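Local coordinates for protein phytochromobilin synthase (Solanum lycopersicum, PDB 6KME) that probably reduces biliverdin IX alpha to phytochromobilin with electrons from ferredoxin, a step in making the phytochrome chromophore, at residues Tyr59-Met73 against Arg247-Phe261. The protein carries 1 engineered substitution. Residues are numbered along the deposited sequence; the frame is centred on the assembly and turned at random. Where two conformers were deposited one is given.
Sequences YSSLLSMDDKTELQM and RLIGEDLAKDVITKF. With MG (magnesium ion), chain C.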
loop_
_atom_site.group_PDB
_atom_site.type_symbol
_atom_site.label_atom_id
_atom_site.label_comp_id
_atom_site.label_asym_id
_atom_site.label_seq_id
_atom_site.Cartn_x
_atom_site.Cartn_y
_atom_site.Cartn_z
ATOM N N TYR A 59 -8.265 14.441 10.334
ATOM C CA TYR A 59 -8.224 14.147 8.894
ATOM C C TYR A 59 -9.574 13.562 8.488
ATOM O O TYR A 59 -9.844 12.389 8.748
ATOM C CB TYR A 59 -7.087 13.184 8.558
ATOM C CG TYR A 59 -5.752 13.767 8.934
ATOM C CD1 TYR A 59 -5.110 14.673 8.093
ATOM C CD2 TYR A 59 -5.159 13.456 10.149
ATOM C CE1 TYR A 59 -3.900 15.247 8.453
ATOM C CE2 TYR A 59 -3.948 14.017 10.515
ATOM C CZ TYR A 59 -3.322 14.908 9.663
ATOM O OH TYR A 59 -2.121 15.469 10.035
ATOM N N SER A 60 -10.411 14.370 7.838
ATOM C CA SER A 60 -11.707 13.862 7.405
ATOM C C SER A 60 -12.048 14.354 6.006
ATOM O O SER A 60 -12.347 13.554 5.117
ATOM C CB SER A 60 -12.808 14.262 8.394
ATOM O OG SER A 60 -12.893 15.672 8.508
ATOM N N SER A 61 -12.001 15.667 5.803
ATOM C CA SER A 61 -12.355 16.267 4.529
ATOM C C SER A 61 -11.447 17.456 4.261
ATOM O O SER A 61 -11.189 18.269 5.155
ATOM C CB SER A 61 -13.822 16.707 4.515
ATOM O OG SER A 61 -14.129 17.369 3.309
ATOM N N LEU A 62 -10.982 17.563 3.019
ATOM C CA LEU A 62 -10.053 18.617 2.642
ATOM C C LEU A 62 -10.317 18.986 1.187
ATOM O O LEU A 62 -10.374 18.103 0.327
ATOM C CB LEU A 62 -8.615 18.125 2.848
ATOM C CG LEU A 62 -7.507 19.080 3.268
ATOM C CD1 LEU A 62 -7.908 19.901 4.485
ATOM C CD2 LEU A 62 -6.251 18.257 3.543
ATOM N N LEU A 63 -10.514 20.271 0.913
ATOM C CA LEU A 63 -10.648 20.723 -0.465
ATOM C C LEU A 63 -9.284 21.078 -1.034
ATOM O O LEU A 63 -8.400 21.564 -0.323
ATOM C CB LEU A 63 -11.567 21.943 -0.579
ATOM C CG LEU A 63 -13.075 21.752 -0.414
ATOM C CD1 LEU A 63 -13.809 22.970 -0.954
ATOM C CD2 LEU A 63 -13.533 20.488 -1.119
ATOM N N SER A 64 -9.127 20.847 -2.336
ATOM C CA SER A 64 -7.957 21.353 -3.037
ATOM C C SER A 64 -7.942 22.883 -2.997
ATOM O O SER A 64 -8.953 23.536 -2.718
ATOM C CB SER A 64 -7.943 20.851 -4.481
ATOM O OG SER A 64 -8.999 21.437 -5.220
ATOM N N MET A 65 -6.767 23.459 -3.285
ATOM C CA MET A 65 -6.617 24.911 -3.226
ATOM C C MET A 65 -7.540 25.631 -4.207
ATOM O O MET A 65 -7.979 26.750 -3.924
ATOM C CB MET A 65 -5.160 25.311 -3.487
ATOM C CG MET A 65 -4.188 24.759 -2.451
ATOM S SD MET A 65 -2.492 25.352 -2.635
ATOM C CE MET A 65 -1.991 24.541 -4.167
ATOM N N ASP A 66 -7.838 25.032 -5.360
ATOM C CA ASP A 66 -8.755 25.668 -6.304
ATOM C C ASP A 66 -10.206 25.281 -6.060
ATOM O O ASP A 66 -11.066 25.602 -6.882
ATOM C CB ASP A 66 -8.358 25.353 -7.755
ATOM C CG ASP A 66 -8.467 23.872 -8.100
ATOM O OD1 ASP A 66 -8.985 23.078 -7.291
ATOM O OD2 ASP A 66 -8.022 23.496 -9.204
ATOM N N ASP A 67 -10.483 24.570 -4.968
ATOM C CA ASP A 67 -11.818 24.225 -4.485
ATOM C C ASP A 67 -12.576 23.257 -5.393
ATOM O O ASP A 67 -13.751 22.982 -5.131
ATOM C CB ASP A 67 -12.667 25.483 -4.251
ATOM C CG ASP A 67 -12.064 26.420 -3.208
ATOM O OD1 ASP A 67 -11.414 25.928 -2.260
ATOM O OD2 ASP A 67 -12.241 27.652 -3.334
ATOM N N LYS A 68 -11.945 22.707 -6.435
ATOM C CA LYS A 68 -12.639 21.822 -7.368
ATOM C C LYS A 68 -12.519 20.339 -7.026
ATOM O O LYS A 68 -13.210 19.521 -7.647
ATOM C CB LYS A 68 -12.120 22.025 -8.798
ATOM C CG LYS A 68 -12.248 23.431 -9.359
ATOM C CD LYS A 68 -11.867 23.426 -10.838
ATOM C CE LYS A 68 -11.144 24.698 -11.262
ATOM N NZ LYS A 68 -12.047 25.876 -11.303
ATOM N N THR A 69 -11.661 19.958 -6.084
ATOM C CA THR A 69 -11.440 18.550 -5.782
ATOM C C THR A 69 -11.523 18.323 -4.279
ATOM O O THR A 69 -10.967 19.096 -3.493
ATOM C CB THR A 69 -10.077 18.075 -6.314
ATOM O OG1 THR A 69 -9.992 18.351 -7.718
ATOM C CG2 THR A 69 -9.926 16.583 -6.106
ATOM N N GLU A 70 -12.213 17.264 -3.875
ATOM C CA GLU A 70 -12.365 16.947 -2.462
ATOM C C GLU A 70 -11.577 15.689 -2.132
ATOM O O GLU A 70 -11.639 14.694 -2.865
ATOM C CB GLU A 70 -13.837 16.771 -2.088
ATOM C CG GLU A 70 -14.049 16.560 -0.595
ATOM C CD GLU A 70 -15.459 16.100 -0.267
ATOM O OE1 GLU A 70 -16.325 16.126 -1.170
ATOM O OE2 GLU A 70 -15.696 15.702 0.894
ATOM N N LEU A 71 -10.827 15.748 -1.040
ATOM C CA LEU A 71 -10.133 14.591 -0.497
ATOM C C LEU A 71 -10.931 14.123 0.712
ATOM O O LEU A 71 -11.210 14.920 1.615
ATOM C CB LEU A 71 -8.695 14.939 -0.104
ATOM C CG LEU A 71 -7.657 15.310 -1.183
ATOM C CD1 LEU A 71 -7.998 16.594 -1.944
ATOM C CD2 LEU A 71 -6.294 15.437 -0.518
ATOM N N GLN A 72 -11.330 12.857 0.714
ATOM C CA GLN A 72 -12.113 12.285 1.803
ATOM C C GLN A 72 -11.272 11.243 2.522
ATOM O O GLN A 72 -10.691 10.356 1.882
ATOM C CB GLN A 72 -13.405 11.656 1.284
ATOM C CG GLN A 72 -14.261 12.590 0.455
ATOM C CD GLN A 72 -14.920 11.875 -0.712
ATOM O OE1 GLN A 72 -15.870 11.112 -0.529
ATOM N NE2 GLN A 72 -14.406 12.108 -1.920
ATOM N N MET A 73 -11.202 11.352 3.851
ATOM C CA MET A 73 -10.335 10.486 4.639
ATOM C C MET A 73 -11.110 9.811 5.762
ATOM O O MET A 73 -11.928 10.443 6.443
ATOM C CB MET A 73 -9.156 11.275 5.206
ATOM C CG MET A 73 -8.216 11.754 4.116
ATOM S SD MET A 73 -7.087 13.042 4.628
ATOM C CE MET A 73 -8.170 14.477 4.667
ATOM N N ARG A 247 0.195 19.127 -5.624
ATOM C CA ARG A 247 -0.514 20.017 -6.542
ATOM C C ARG A 247 -1.908 20.356 -6.023
ATOM O O ARG A 247 -2.394 21.478 -6.208
ATOM C CB ARG A 247 -0.599 19.377 -7.930
ATOM C CG ARG A 247 -1.695 19.966 -8.810
ATOM C CD ARG A 247 -1.550 19.594 -10.280
ATOM N NE ARG A 247 -1.566 18.152 -10.520
ATOM C CZ ARG A 247 -2.650 17.388 -10.438
ATOM N NH1 ARG A 247 -3.819 17.916 -10.101
ATOM N NH2 ARG A 247 -2.559 16.092 -10.691
ATOM N N LEU A 248 -2.571 19.396 -5.365
ATOM C CA LEU A 248 -3.950 19.620 -4.928
ATOM C C LEU A 248 -4.016 20.544 -3.715
ATOM O O LEU A 248 -4.761 21.532 -3.722
ATOM C CB LEU A 248 -4.630 18.283 -4.620
ATOM C CG LEU A 248 -4.948 17.383 -5.822
ATOM C CD1 LEU A 248 -5.451 16.029 -5.331
ATOM C CD2 LEU A 248 -5.981 18.031 -6.711
ATOM N N ILE A 249 -3.254 20.244 -2.657
ATOM C CA ILE A 249 -3.427 20.951 -1.392
ATOM C C ILE A 249 -2.172 21.701 -0.949
ATOM O O ILE A 249 -2.152 22.279 0.148
ATOM C CB ILE A 249 -3.906 19.995 -0.283
ATOM C CG1 ILE A 249 -2.909 18.841 -0.064
ATOM C CG2 ILE A 249 -5.313 19.482 -0.588
ATOM C CD1 ILE A 249 -3.297 17.941 1.180
ATOM N N GLY A 250 -1.133 21.736 -1.783
ATOM C CA GLY A 250 0.079 22.469 -1.467
ATOM C C GLY A 250 1.074 21.612 -0.702
ATOM O O GLY A 250 0.737 20.591 -0.111
ATOM N N GLU A 251 2.337 22.041 -0.721
ATOM C CA GLU A 251 3.400 21.203 -0.163
ATOM C C GLU A 251 3.239 20.985 1.341
ATOM O O GLU A 251 3.435 19.869 1.833
ATOM C CB GLU A 251 4.774 21.811 -0.456
ATOM C CG GLU A 251 5.877 21.126 0.341
ATOM C CD GLU A 251 7.250 21.229 -0.297
ATOM O OE1 GLU A 251 7.579 20.366 -1.143
ATOM O OE2 GLU A 251 8.000 22.164 0.058
ATOM N N ASP A 252 2.907 22.039 2.090
ATOM C CA ASP A 252 2.859 21.928 3.548
ATOM C C ASP A 252 1.790 20.941 4.014
ATOM O O ASP A 252 2.073 20.039 4.811
ATOM C CB ASP A 252 2.619 23.303 4.170
ATOM C CG ASP A 252 2.624 23.254 5.688
ATOM O OD1 ASP A 252 3.725 23.131 6.270
ATOM O OD2 ASP A 252 1.532 23.324 6.298
ATOM N N LEU A 253 0.543 21.112 3.559
ATOM C CA LEU A 253 -0.511 20.194 3.988
ATOM C C LEU A 253 -0.321 18.806 3.396
ATOM O O LEU A 253 -0.703 17.814 4.025
ATOM C CB LEU A 253 -1.900 20.727 3.626
ATOM C CG LEU A 253 -2.354 22.027 4.303
ATOM C CD1 LEU A 253 -3.693 22.462 3.740
ATOM C CD2 LEU A 253 -2.421 21.913 5.824
ATOM N N ALA A 254 0.265 18.702 2.196
ATOM C CA ALA A 254 0.514 17.377 1.634
ATOM C C ALA A 254 1.505 16.600 2.496
ATOM O O ALA A 254 1.275 15.429 2.812
ATOM C CB ALA A 254 1.009 17.488 0.190
ATOM N N LYS A 255 2.601 17.244 2.912
ATOM C CA LYS A 255 3.565 16.571 3.783
ATOM C C LYS A 255 2.926 16.174 5.110
ATOM O O LYS A 255 3.249 15.121 5.685
ATOM C CB LYS A 255 4.776 17.473 4.015
ATOM N N ASP A 256 2.011 17.000 5.609
ATOM C CA ASP A 256 1.301 16.660 6.835
ATOM C C ASP A 256 0.412 15.432 6.637
ATOM O O ASP A 256 0.460 14.487 7.431
ATOM C CB ASP A 256 0.490 17.868 7.299
ATOM C CG ASP A 256 -0.183 17.641 8.632
ATOM O OD1 ASP A 256 0.458 17.891 9.677
ATOM O OD2 ASP A 256 -1.351 17.202 8.634
ATOM N N VAL A 257 -0.395 15.418 5.574
ATOM C CA VAL A 257 -1.263 14.268 5.299
ATOM C C VAL A 257 -0.434 13.003 5.080
ATOM O O VAL A 257 -0.814 11.905 5.505
ATOM C CB VAL A 257 -2.164 14.550 4.080
ATOM C CG1 VAL A 257 -2.861 13.255 3.629
ATOM C CG2 VAL A 257 -3.198 15.621 4.399
ATOM N N ILE A 258 0.707 13.135 4.409
ATOM C CA ILE A 258 1.516 11.970 4.076
ATOM C C ILE A 258 2.115 11.345 5.333
ATOM O O ILE A 258 2.020 10.130 5.548
ATOM C CB ILE A 258 2.603 12.365 3.058
ATOM C CG1 ILE A 258 1.959 12.610 1.689
ATOM C CG2 ILE A 258 3.698 11.307 2.996
ATOM C CD1 ILE A 258 2.812 13.454 0.719
ATOM N N THR A 259 2.746 12.158 6.179
ATOM C CA THR A 259 3.486 11.629 7.315
ATOM C C THR A 259 2.620 11.370 8.543
ATOM O O THR A 259 2.976 10.521 9.371
ATOM C CB THR A 259 4.606 12.586 7.707
ATOM O OG1 THR A 259 4.037 13.869 8.011
ATOM C CG2 THR A 259 5.607 12.722 6.563
ATOM N N LYS A 260 1.513 12.099 8.708
ATOM C CA LYS A 260 0.685 11.946 9.900
ATOM C C LYS A 260 -0.594 11.160 9.660
ATOM O O LYS A 260 -1.222 10.710 10.634
ATOM C CB LYS A 260 0.330 13.321 10.479
ATOM C CG LYS A 260 1.551 14.122 10.911
ATOM C CD LYS A 260 1.164 15.224 11.879
ATOM C CE LYS A 260 2.289 16.227 12.070
ATOM N NZ LYS A 260 2.444 17.128 10.887
ATOM N N PHE A 261 -0.999 10.964 8.401
ATOM C CA PHE A 261 -2.205 10.186 8.114
ATOM C C PHE A 261 -1.880 8.961 7.266
ATOM O O PHE A 261 -2.003 7.834 7.762
ATOM C CB PHE A 261 -3.284 11.058 7.461
ATOM C CG PHE A 261 -4.542 10.306 7.132
ATOM C CD1 PHE A 261 -5.475 10.023 8.128
ATOM C CD2 PHE A 261 -4.768 9.829 5.838
ATOM C CE1 PHE A 261 -6.625 9.314 7.842
ATOM C CE2 PHE A 261 -5.917 9.124 5.538
ATOM C CZ PHE A 261 -6.851 8.859 6.544
HETATM MG MG MG C . -10.380 26.624 -0.301
HETATM O O HOH W 1 -9.442 24.765 -0.071
HETATM O O HOH W 2 -8.695 27.198 -1.426
HETATM O O HOH W 3 -5.482 23.064 -6.290
HETATM O O HOH W 4 -12.130 25.735 0.508
#
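Leu-248 O, near the C-terminal end of helix 242-249, takes two donors: Met-65 N at 2.8 Å, coming almost straight down the carbonyl axis (C=O...N 167°), and a water that also accepts from Asp-66 N. This ties the helix end to the type I turn Ser-64 to Asp-67, which links edge strand 51-63 to strand 69-77 in the seven-stranded antiparallel sheet of the ferredoxin-dependent bilin reductase fold. Within the turn, Asp-66 OD1 closes an Asx turn with Lys-68 N and receives Ser-64 OG on the opposite face of its carboxylate. Asp-67 OD1 binds the magnesium ion at 2.3 Å, and two of the metal's waters donate to Ser-64 O and Met-65 O. Met-65, bent at its last torsion (chi3 -69°), folds its methyl back to Arg-247 O and Gly-250 N.

Farther along, the helices lie against the sheet. Leu-62 CD2 touches both Ile-249 CD1 (3.8 Å) and Val-257 CG2, tip to tip with the valine, and the side chain of Leu-248, about 6 Å from bound biliverdin, packs its CD2 on Thr-69. Phe-261 packs against Tyr-59 and Met-73, which lie side by side on it: its CB sits over the Tyr-59 ring face, 4.0 Å from the centroid, while Met-73 SD lies over the face of the Phe-261 ring, 4.3 Å from its centroid, in a Met-aromatic contact. An alanine in place of Phe-261 would keep that CB but is likely to leave Met-73 SD without its aromatic partner and open a gap beside Tyr-59 CB. Tyr-59 OH donates to Asp-256 OD2, and Lys-260 NZ is salt-bridged to Asp-256 OD1; both are modelled very short, their exact lengths doubtful. OD2 sits at the Tyr-59 ring edge, in the ring plane, with the carboxylate turned 29° from it.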